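Local coordinates for protein 361aa long hypothetical D-aminopeptidase (Pyrococcus horikoshii, PDB 2DRH) that probably acts as an aminopeptidase of the S58 (DmpA-like) family, although its own substrate and activity have not been established, at residues A[20-24]-A[25-29]; A[83-86]-A[87-91]; A[192-196]-A[197-201]; A[248-251]-A[252-256]; A[306-309]-A[310-314]. One frame throughout, in Å; residues are numbered along the deposited sequence.

Contact 1: residues A[20-24]-A[25-29]; sequences KITDV and KGVKV
Val24 and Val27 each set CG1 anti to the backbone N, at chi1 178° and 174°. In Val27 this puts CG2 beside its own N, the atom that reaches back to Val24. CG2 therefore lies against Val24 CG1, 3.8 Å away, with the two side chains slanting across each other. The backbone closes the same link: Val27 N gives its hydrogen to Val24 O at 3.0 Å, with an N-H...O angle of 158°. Gly26 sits between them with positive phi. A CB there would be jammed against the carbonyl oxygen of Lys25, so glycine suits the place.

The other branch of Val27, CG1, meets Ile21 CG1 at 4.2 Å, and these side chains cross at about a right angle. Ile21 sends CG2 elsewhere, to Val29 CG2 at 3.8 Å. Thr22 lays its methyl CG2 on Val27 O at 3.2 Å, while its OG1 turns to Glu163 O. Shortened to an alanine, Val27 would lose both branches, which would probably open a gap beside Val24 CG1 and Ile21 CG1.

Asp23 works on the far side of the short 3-10 segment. Its OD2 takes Lys20 N at 3.0 Å from above the carboxylate plane, and Ser189 OG also bonds to it. Lys25 points away from the turn overall and its NZ finds Thr286 OG1, while Ile21 and Val24 pack on Ala245 of strand 240-246. Residues 24-27 form a type II beta turn, which carries the chain from a 3-10 segment into strand 28-36 at one side of a four-stranded mixed sheet.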
# COMPACT_ATOMS: atom_id res chain seq x y z
N LYS A 20 -14.32 20.29 -20.24
CA LYS A 20 -13.69 20.69 -18.99
C LYS A 20 -14.23 19.79 -17.89
O LYS A 20 -15.29 19.18 -18.04
CB LYS A 20 -14.02 22.14 -18.65
CG LYS A 20 -13.37 23.19 -19.55
CD LYS A 20 -13.91 24.58 -19.18
CE LYS A 20 -13.27 25.69 -20.01
NZ LYS A 20 -11.90 26.04 -19.52
N ILE A 21 -13.50 19.70 -16.79
CA ILE A 21 -13.92 18.86 -15.67
C ILE A 21 -15.33 19.21 -15.17
O ILE A 21 -16.03 18.35 -14.64
CB ILE A 21 -12.92 18.97 -14.50
CG1 ILE A 21 -13.24 17.91 -13.45
CG2 ILE A 21 -12.96 20.37 -13.89
CD1 ILE A 21 -12.22 17.83 -12.32
N THR A 22 -15.74 20.46 -15.37
CA THR A 22 -17.06 20.91 -14.93
C THR A 22 -18.20 20.36 -15.79
O THR A 22 -19.37 20.70 -15.58
CB THR A 22 -17.16 22.44 -14.92
OG1 THR A 22 -16.69 22.96 -16.17
CG2 THR A 22 -16.33 23.01 -13.79
N ASP A 23 -17.87 19.53 -16.78
CA ASP A 23 -18.90 18.92 -17.60
C ASP A 23 -19.56 17.89 -16.69
O ASP A 23 -20.63 17.36 -16.99
CB ASP A 23 -18.31 18.24 -18.84
CG ASP A 23 -18.07 19.23 -19.97
OD1 ASP A 23 -18.96 20.07 -20.20
OD2 ASP A 23 -17.02 19.15 -20.64
N VAL A 24 -18.89 17.61 -15.57
CA VAL A 24 -19.44 16.70 -14.57
C VAL A 24 -20.32 17.66 -13.78
O VAL A 24 -19.83 18.47 -12.99
CB VAL A 24 -18.33 16.11 -13.67
CG1 VAL A 24 -18.94 15.21 -12.61
CG2 VAL A 24 -17.34 15.32 -14.52
N LYS A 25 -21.63 17.59 -14.02
CA LYS A 25 -22.59 18.48 -13.37
C LYS A 25 -22.37 18.65 -11.87
O LYS A 25 -22.28 17.67 -11.12
CB LYS A 25 -24.02 17.99 -13.62
CG LYS A 25 -24.40 16.72 -12.88
CD LYS A 25 -23.82 15.48 -13.54
CE LYS A 25 -23.86 14.28 -12.61
NZ LYS A 25 -22.89 14.46 -11.48
N GLY A 26 -22.28 19.91 -11.44
CA GLY A 26 -22.09 20.19 -10.04
C GLY A 26 -20.66 20.59 -9.70
O GLY A 26 -20.43 21.37 -8.77
N VAL A 27 -19.70 20.04 -10.44
CA VAL A 27 -18.29 20.36 -10.20
C VAL A 27 -18.03 21.81 -10.59
O VAL A 27 -18.53 22.29 -11.61
CB VAL A 27 -17.35 19.42 -11.01
CG1 VAL A 27 -15.90 19.86 -10.87
CG2 VAL A 27 -17.52 17.99 -10.51
N LYS A 28 -17.24 22.51 -9.78
CA LYS A 28 -16.92 23.91 -10.04
C LYS A 28 -15.44 24.20 -9.78
O LYS A 28 -14.83 23.59 -8.90
CB LYS A 28 -17.81 24.81 -9.19
CG LYS A 28 -19.30 24.70 -9.57
CD LYS A 28 -20.20 25.35 -8.53
CE LYS A 28 -19.92 26.83 -8.39
NZ LYS A 28 -20.63 27.40 -7.19
N VAL A 29 -14.88 25.14 -10.54
CA VAL A 29 -13.47 25.53 -10.42
C VAL A 29 -13.30 27.04 -10.29
O VAL A 29 -13.88 27.81 -11.06
CB VAL A 29 -12.64 25.07 -11.65
CG1 VAL A 29 -11.19 25.49 -11.48
CG2 VAL A 29 -12.73 23.56 -11.81

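Contact 2: residues A[83-86]-A[87-91]; sequences LIQL and WELGT
Leu89 N bonds to Gln85 O at 2.9 Å, nearly straight at 171°. Two more bonds of the same i to i+4 kind flank it: Trp87 N to Leu83 O at 3.0 Å and Glu88 N to Ile84 O at 3.1 Å. The last in the series, Gly90 N to Leu86 O, is weak because its angle is poor.

These bonds run through the short helix 83-89 to its end. Gly90 is the first residue to leave it, with positive phi, and the chain passes straight into strand 91-92.

Trp87 turns CG beside its own backbone N (chi1 -76°), which brings the indole back along the helix to Leu83. Leu83 CB lies over one face in a CH-pi contact, 4.2 Å from the centre of the six-membered ring and 19° off its normal. The indole NE1 bonds to Ala71 O in strand 65-73. With an alanine here the indole is gone, and Ala71 O would probably lose this donor and Leu83 CB its aromatic cover.

On another side of the helix, Leu89 CD1 lies along Gln85, 3.5 Å from its CG and 3.4 Å from its NE2. The amide of Gln85 has two uses. NE2 gives a hydrogen to a water at 3.1 Å, which lies 2.9 Å from Thr91 OG1, and OE1 receives Lys79 NZ of the second subunit. Glu88 OE1 takes Gly76 N of the second subunit, and its OE2 makes a salt bridge with Arg257 of the third subunit.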
# COMPACT_ATOMS: atom_id res chain seq x y z
N LEU A 83 -4.52 13.01 2.08
CA LEU A 83 -4.66 11.69 1.45
C LEU A 83 -4.85 10.49 2.38
O LEU A 83 -5.54 9.53 2.01
CB LEU A 83 -3.47 11.40 0.53
CG LEU A 83 -3.25 12.32 -0.67
CD1 LEU A 83 -1.99 11.86 -1.40
CD2 LEU A 83 -4.47 12.28 -1.59
N ILE A 84 -4.25 10.51 3.57
CA ILE A 84 -4.40 9.36 4.45
C ILE A 84 -5.85 9.05 4.82
O ILE A 84 -6.26 7.89 4.82
CB ILE A 84 -3.53 9.52 5.73
CG1 ILE A 84 -2.07 9.15 5.43
CG2 ILE A 84 -4.04 8.63 6.84
CD1 ILE A 84 -1.46 9.89 4.23
N GLN A 85 -6.64 10.07 5.14
CA GLN A 85 -8.03 9.82 5.49
C GLN A 85 -8.85 9.53 4.24
O GLN A 85 -9.82 8.79 4.29
CB GLN A 85 -8.64 11.01 6.26
CG GLN A 85 -10.04 10.71 6.83
CD GLN A 85 -10.47 11.71 7.89
OE1 GLN A 85 -9.73 11.98 8.84
NE2 GLN A 85 -11.68 12.26 7.73
N LEU A 86 -8.46 10.11 3.11
CA LEU A 86 -9.18 9.86 1.87
C LEU A 86 -9.15 8.34 1.62
O LEU A 86 -10.19 7.72 1.34
CB LEU A 86 -8.52 10.61 0.71
CG LEU A 86 -9.30 10.66 -0.61
CD1 LEU A 86 -8.83 11.83 -1.45
CD2 LEU A 86 -9.14 9.35 -1.37
N TRP A 87 -7.96 7.76 1.77
CA TRP A 87 -7.79 6.32 1.57
C TRP A 87 -8.49 5.47 2.62
O TRP A 87 -9.07 4.43 2.30
CB TRP A 87 -6.31 5.95 1.54
CG TRP A 87 -5.61 6.30 0.26
CD1 TRP A 87 -6.08 6.13 -1.01
CD2 TRP A 87 -4.27 6.81 0.12
NE1 TRP A 87 -5.13 6.50 -1.93
CE2 TRP A 87 -4.01 6.92 -1.26
CE3 TRP A 87 -3.27 7.19 1.03
CZ2 TRP A 87 -2.78 7.39 -1.76
CZ3 TRP A 87 -2.05 7.65 0.54
CH2 TRP A 87 -1.82 7.75 -0.84
N GLU A 88 -8.42 5.90 3.88
CA GLU A 88 -9.02 5.14 4.97
C GLU A 88 -10.55 5.12 4.94
O GLU A 88 -11.17 4.06 5.08
CB GLU A 88 -8.56 5.71 6.32
CG GLU A 88 -9.00 4.86 7.52
CD GLU A 88 -8.20 3.57 7.66
OE1 GLU A 88 -6.96 3.67 7.79
OE2 GLU A 88 -8.81 2.47 7.65
N LEU A 89 -11.16 6.29 4.74
CA LEU A 89 -12.62 6.41 4.72
C LEU A 89 -13.22 6.36 3.33
O LEU A 89 -14.42 6.15 3.18
CB LEU A 89 -13.06 7.70 5.40
CG LEU A 89 -12.71 7.90 6.88
CD1 LEU A 89 -13.21 9.26 7.34
CD2 LEU A 89 -13.36 6.80 7.71
N GLY A 90 -12.38 6.56 2.32
CA GLY A 90 -12.84 6.54 0.94
C GLY A 90 -13.63 7.77 0.55
O GLY A 90 -14.39 7.74 -0.42
N THR A 91 -13.45 8.87 1.27
CA THR A 91 -14.22 10.07 0.96
C THR A 91 -13.45 11.39 0.95
O THR A 91 -12.31 11.47 1.43
CB THR A 91 -15.37 10.23 1.96
OG1 THR A 91 -14.84 10.18 3.29
CG2 THR A 91 -16.40 9.10 1.79
O HOH W 1 -13.57 11.87 5.30

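Contact 3: residues A[192-196]-A[197-201]; sequences VEIEG and KKYTV
Val192 and Tyr199 form a hydrogen-bonded antiparallel pair. Val192 N bonds to Tyr199 O at 2.8 Å, and Tyr199 N returns a bond of 2.8 Å to Val192 O. Nearer the turn, Ile194 N reaches Lys197 O at 2.8 Å. The answering bond from Lys197 N to Ile194 O is weak. Glu195 and Gly196 are the two turn residues. Both have positive phi, as in the type I' turns of two-residue beta hairpins.

One water joins the sides again. It gives a hydrogen to Ile194 O at 2.9 Å and lies 2.7 Å from Tyr199 OH, at the edge of the ring and in its plane. Glu193 and Lys198 point to the sheet face away from Val192 and Tyr199, but Glu193 OE1 and Lys198 NZ are 4.1 Å apart, too far for a salt bridge.

At chi1 -65° the Tyr199 ring leans toward the turn. There Ile194 CB meets the ring edge, 4.0 Å from Tyr199 CE2. Val192 CG2 touches Tyr199 CB.

The hairpin joins strands 184-193 and 198-207. Val192 and Ile194 pack on Leu311 of helix 309-328, Tyr199 packs on Pro249, and strand 240-246 runs along strand 198-207.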
# COMPACT_ATOMS: atom_id res chain seq x y z
N VAL A 192 -18.75 8.59 -22.15
CA VAL A 192 -18.69 7.15 -22.44
C VAL A 192 -20.03 6.50 -22.14
O VAL A 192 -20.71 6.85 -21.17
CB VAL A 192 -17.59 6.43 -21.61
CG1 VAL A 192 -16.28 7.22 -21.66
CG2 VAL A 192 -18.04 6.25 -20.16
N GLU A 193 -20.43 5.54 -22.98
CA GLU A 193 -21.69 4.85 -22.75
C GLU A 193 -21.43 3.44 -22.25
O GLU A 193 -20.74 2.66 -22.90
CB GLU A 193 -22.55 4.81 -24.02
CG GLU A 193 -23.91 4.18 -23.79
CD GLU A 193 -24.87 4.35 -24.95
OE1 GLU A 193 -25.32 5.49 -25.20
OE2 GLU A 193 -25.18 3.34 -25.61
N ILE A 194 -21.99 3.13 -21.09
CA ILE A 194 -21.82 1.81 -20.49
C ILE A 194 -23.18 1.19 -20.20
O ILE A 194 -23.94 1.68 -19.36
CB ILE A 194 -21.00 1.89 -19.19
CG1 ILE A 194 -19.60 2.44 -19.49
CG2 ILE A 194 -20.90 0.51 -18.55
CD1 ILE A 194 -18.78 2.70 -18.25
N GLU A 195 -23.48 0.10 -20.90
CA GLU A 195 -24.75 -0.59 -20.74
C GLU A 195 -25.92 0.37 -20.92
O GLU A 195 -26.77 0.50 -20.04
CB GLU A 195 -24.83 -1.27 -19.37
CG GLU A 195 -23.84 -2.42 -19.18
CD GLU A 195 -23.92 -3.45 -20.29
OE1 GLU A 195 -23.30 -3.25 -21.35
OE2 GLU A 195 -24.61 -4.48 -20.10
N GLY A 196 -25.95 1.05 -22.06
CA GLY A 196 -27.02 1.98 -22.37
C GLY A 196 -27.12 3.21 -21.50
O GLY A 196 -28.19 3.80 -21.38
N LYS A 197 -26.01 3.62 -20.89
CA LYS A 197 -26.02 4.81 -20.04
C LYS A 197 -24.82 5.70 -20.31
O LYS A 197 -23.70 5.22 -20.48
CB LYS A 197 -26.06 4.41 -18.56
CG LYS A 197 -27.29 3.61 -18.18
CD LYS A 197 -28.57 4.36 -18.55
CE LYS A 197 -29.80 3.50 -18.33
NZ LYS A 197 -31.05 4.20 -18.76
N LYS A 198 -25.05 7.01 -20.36
CA LYS A 198 -23.98 7.95 -20.60
C LYS A 198 -23.34 8.39 -19.29
O LYS A 198 -24.03 8.70 -18.32
CB LYS A 198 -24.50 9.17 -21.36
CG LYS A 198 -24.92 8.89 -22.80
CD LYS A 198 -25.45 10.16 -23.46
CE LYS A 198 -25.83 9.91 -24.91
NZ LYS A 198 -24.67 9.46 -25.73
N TYR A 199 -22.02 8.41 -19.27
CA TYR A 199 -21.28 8.84 -18.09
C TYR A 199 -20.18 9.78 -18.57
O TYR A 199 -19.62 9.60 -19.66
CB TYR A 199 -20.65 7.65 -17.36
CG TYR A 199 -21.64 6.68 -16.75
CD1 TYR A 199 -22.43 7.05 -15.66
CD2 TYR A 199 -21.78 5.39 -17.26
CE1 TYR A 199 -23.33 6.15 -15.09
CE2 TYR A 199 -22.67 4.49 -16.70
CZ TYR A 199 -23.44 4.87 -15.61
OH TYR A 199 -24.31 3.97 -15.03
N THR A 200 -19.88 10.79 -17.77
CA THR A 200 -18.85 11.75 -18.11
C THR A 200 -17.62 11.60 -17.21
O THR A 200 -17.75 11.36 -16.00
CB THR A 200 -19.38 13.19 -17.96
OG1 THR A 200 -20.56 13.35 -18.75
CG2 THR A 200 -18.33 14.19 -18.40
N VAL A 201 -16.45 11.74 -17.80
CA VAL A 201 -15.19 11.68 -17.07
C VAL A 201 -14.45 12.98 -17.37
O VAL A 201 -14.06 13.23 -18.51
CB VAL A 201 -14.30 10.51 -17.52
CG1 VAL A 201 -12.91 10.63 -16.87
CG2 VAL A 201 -14.95 9.18 -17.14
O HOH W 2 -24.78 1.88 -16.62

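Contact 4: residues A[248-251]-A[252-256]; sequences APLT and GRQLN
Thr251 and Gln254 form a capping box at the start of helix 252-268, with Thr251 as the N-cap. Each side chain accepts from the backbone N of the other. Gln254 OE1 takes Thr251 N at 3.0 Å and 164°, with the donor in the carbonyl plane and on a lone pair. The return bond, from Gln254 N to Thr251 OG1, is straight at 168° but weak, being 3.5 Å long. Thr251 sets OG1 between its backbone N and carbonyl carbon (chi1 70°), and this aims the oxygen into the first turn. Its carbonyl takes part too: Leu255 N bonds to Thr251 O at 3.0 Å and begins the helical pattern.

The polar ends have further partners. Gln254 NE2 bonds to Leu303 O and Asp305 OD1, so the amide is gripped at both its oxygen and its nitrogen and its flip is fixed. Asp305 also makes a salt bridge with Arg253 NH2, while Arg253 NH1 reaches Glu88 O of the third subunit.

The apolar contacts centre on Leu250, which comes just before the cap. Its side chain stands at about a right angle to Gln254, with CD2 lying 3.9 Å from Gln254 CD. The amide is thus buried against a methyl as well as being bonded. Pro249 packs on Val297 of the third subunit. Between the leucines, Leu250 CD1 meets Leu255 CD2 at 3.8 Å, and Leu255 CD1 lies 3.6 Å from Leu250 O.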
# COMPACT_ATOMS: atom_id res chain seq x y z
N ALA A 248 -20.11 8.60 -12.72
CA ALA A 248 -20.35 7.17 -12.72
C ALA A 248 -20.30 6.65 -11.28
O ALA A 248 -19.41 7.04 -10.51
CB ALA A 248 -19.30 6.45 -13.57
N PRO A 249 -21.25 5.79 -10.89
CA PRO A 249 -21.26 5.25 -9.52
C PRO A 249 -20.10 4.28 -9.32
O PRO A 249 -19.99 3.28 -10.03
CB PRO A 249 -22.62 4.57 -9.43
CG PRO A 249 -22.84 4.10 -10.84
CD PRO A 249 -22.41 5.31 -11.65
N LEU A 250 -19.24 4.59 -8.36
CA LEU A 250 -18.06 3.76 -8.07
C LEU A 250 -17.68 3.82 -6.59
O LEU A 250 -17.74 4.88 -5.97
CB LEU A 250 -16.87 4.25 -8.89
CG LEU A 250 -16.97 4.31 -10.41
CD1 LEU A 250 -15.87 5.23 -10.95
CD2 LEU A 250 -16.87 2.92 -11.01
N THR A 251 -17.28 2.68 -6.04
CA THR A 251 -16.88 2.61 -4.64
C THR A 251 -15.48 3.20 -4.49
O THR A 251 -14.83 3.53 -5.49
CB THR A 251 -16.85 1.16 -4.16
OG1 THR A 251 -15.76 0.46 -4.78
CG2 THR A 251 -18.18 0.45 -4.52
N GLY A 252 -15.02 3.35 -3.25
CA GLY A 252 -13.70 3.90 -3.01
C GLY A 252 -12.62 3.10 -3.72
O GLY A 252 -11.78 3.66 -4.41
N ARG A 253 -12.67 1.78 -3.57
CA ARG A 253 -11.70 0.90 -4.20
C ARG A 253 -11.61 1.15 -5.70
O ARG A 253 -10.51 1.25 -6.26
CB ARG A 253 -12.07 -0.57 -3.96
CG ARG A 253 -11.18 -1.56 -4.70
CD ARG A 253 -11.71 -2.97 -4.53
NE ARG A 253 -13.11 -3.03 -4.94
CZ ARG A 253 -13.51 -3.03 -6.21
NH1 ARG A 253 -12.61 -2.99 -7.18
NH2 ARG A 253 -14.80 -3.07 -6.49
N GLN A 254 -12.77 1.25 -6.34
CA GLN A 254 -12.84 1.49 -7.78
C GLN A 254 -12.27 2.85 -8.15
O GLN A 254 -11.69 3.01 -9.22
CB GLN A 254 -14.29 1.38 -8.26
CG GLN A 254 -14.86 -0.02 -8.14
CD GLN A 254 -16.28 -0.12 -8.67
OE1 GLN A 254 -17.20 0.52 -8.16
NE2 GLN A 254 -16.46 -0.94 -9.71
N LEU A 255 -12.45 3.83 -7.27
CA LEU A 255 -11.94 5.16 -7.55
C LEU A 255 -10.40 5.18 -7.42
O LEU A 255 -9.74 6.01 -8.04
CB LEU A 255 -12.62 6.18 -6.63
CG LEU A 255 -14.10 6.42 -7.03
CD1 LEU A 255 -14.89 7.07 -5.90
CD2 LEU A 255 -14.15 7.29 -8.28
N ASN A 256 -9.84 4.27 -6.64
CA ASN A 256 -8.38 4.19 -6.53
C ASN A 256 -7.88 3.66 -7.86
O ASN A 256 -6.84 4.07 -8.36
CB ASN A 256 -7.94 3.25 -5.41
CG ASN A 256 -7.94 3.91 -4.05
OD1 ASN A 256 -7.63 5.10 -3.93
ND2 ASN A 256 -8.26 3.14 -3.02

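Contact 5: residues A[306-309]-A[310-314]; sequences SVIS and PLFKA
Ile308 and Phe312 make the tight part of this helix start. Ile308 has chi1 64°, with CG1 flanked by both backbone arms, and chi2 near 180°. CD1 thereby reaches the far end of the Phe312 ring, 3.9 Å from CZ. The other branch of Ile308, CG2, meets Leu311 CD1 at 4.0 Å. The backbone oxygen of Ile308 is held in the same place. Phe312 N bonds to it at 3.3 Å, and Leu311 N adds a weak bond at 2.9 Å. That oxygen also lies over one face of the Phe312 ring, 3.8 Å above its plane and off toward the rim. Ser309 O takes Lys313 N at 3.0 Å, with an N-H...O angle of 161°. Phe312 further makes a cation-pi contact with Arg261 of helix 252-268.

The side with Val307, Ser309 and Pro310 is more exposed. The fourth subunit lies over its Ser309 part, where Ser309 OG leaves the turn and bonds to Asn275 N of that subunit. Lys313, bent near its end, meets Tyr272 of the fourth subunit in a cation-pi contact.

Ile308 stands at the N-cap position of helix 309-328, and its hydrocarbon side chain can offer no capping oxygen. Pro310, in the first turn, brings no N-H that would need one. Hydrocarbon does most of the packing within the subunit, while the Ser309 hydroxyl and the Lys313 ammonium group add polar links to the fourth subunit.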
# COMPACT_ATOMS: atom_id res chain seq x y z
N SER A 306 -16.39 -5.41 -14.13
CA SER A 306 -16.30 -5.98 -15.47
C SER A 306 -16.76 -5.04 -16.58
O SER A 306 -16.49 -5.29 -17.76
CB SER A 306 -17.13 -7.27 -15.54
OG SER A 306 -18.51 -6.98 -15.46
N VAL A 307 -17.45 -3.96 -16.23
CA VAL A 307 -17.92 -3.04 -17.26
C VAL A 307 -17.31 -1.64 -17.22
O VAL A 307 -17.76 -0.75 -17.95
CB VAL A 307 -19.47 -2.88 -17.21
CG1 VAL A 307 -20.14 -4.25 -17.20
CG2 VAL A 307 -19.87 -2.07 -16.00
N ILE A 308 -16.27 -1.43 -16.42
CA ILE A 308 -15.70 -0.09 -16.33
C ILE A 308 -14.43 0.24 -17.10
O ILE A 308 -13.86 1.32 -16.90
CB ILE A 308 -15.48 0.30 -14.86
CG1 ILE A 308 -14.44 -0.62 -14.21
CG2 ILE A 308 -16.80 0.23 -14.10
CD1 ILE A 308 -14.26 -0.37 -12.72
N SER A 309 -13.98 -0.64 -17.98
CA SER A 309 -12.76 -0.37 -18.75
C SER A 309 -12.88 0.92 -19.56
O SER A 309 -11.90 1.66 -19.72
CB SER A 309 -12.42 -1.56 -19.65
OG SER A 309 -12.06 -2.68 -18.85
N PRO A 310 -14.09 1.22 -20.09
CA PRO A 310 -14.26 2.45 -20.86
C PRO A 310 -13.91 3.66 -20.00
O PRO A 310 -13.33 4.63 -20.49
CB PRO A 310 -15.74 2.41 -21.24
CG PRO A 310 -15.98 0.95 -21.42
CD PRO A 310 -15.29 0.36 -20.21
N LEU A 311 -14.24 3.61 -18.71
CA LEU A 311 -13.93 4.72 -17.83
C LEU A 311 -12.40 4.82 -17.62
O LEU A 311 -11.86 5.91 -17.46
CB LEU A 311 -14.65 4.56 -16.48
CG LEU A 311 -16.20 4.57 -16.53
CD1 LEU A 311 -16.75 4.10 -15.20
CD2 LEU A 311 -16.71 5.97 -16.84
N PHE A 312 -11.72 3.68 -17.61
CA PHE A 312 -10.26 3.69 -17.45
C PHE A 312 -9.63 4.38 -18.67
O PHE A 312 -8.72 5.19 -18.53
CB PHE A 312 -9.69 2.27 -17.35
CG PHE A 312 -10.01 1.56 -16.06
CD1 PHE A 312 -10.61 2.22 -15.00
CD2 PHE A 312 -9.66 0.22 -15.90
CE1 PHE A 312 -10.87 1.56 -13.80
CE2 PHE A 312 -9.91 -0.45 -14.71
CZ PHE A 312 -10.52 0.22 -13.66
N LYS A 313 -10.13 4.04 -19.85
CA LYS A 313 -9.61 4.64 -21.08
C LYS A 313 -9.93 6.13 -21.15
O LYS A 313 -9.06 6.95 -21.46
CB LYS A 313 -10.18 3.93 -22.31
CG LYS A 313 -9.96 4.69 -23.61
CD LYS A 313 -10.43 3.90 -24.82
CE LYS A 313 -9.52 2.71 -25.05
NZ LYS A 313 -8.12 3.15 -25.21
N ALA A 314 -11.18 6.48 -20.85
CA ALA A 314 -11.63 7.87 -20.87
C ALA A 314 -10.80 8.71 -19.91
O ALA A 314 -10.52 9.88 -20.18
CB ALA A 314 -13.13 7.94 -20.49

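Contacts 2 and 4 are the most buried of the five, and they touch where Trp87 meets Asn256. Contact 3 is the most exposed, a hairpin tip held mainly by backbone bonds. Contacts 4 and 5 both start helices but differ in chemistry: contact 4 has a polar capping box, contact 5 an isoleucine at the N-cap position, with no capping bond from its side chain. Contact 2 ends a helix instead. Contacts 3, 4 and 5 form one cluster, joined by Val192 with Ala314, Ile194 with Val307, Tyr199 with Ala248, Ala248 with Leu311 and Leu250 with Ile308. Contact 1 joins this cluster through Thr200. Contacts 2 to 5 also reach other subunits, whereas contact 1 stays within its own chain.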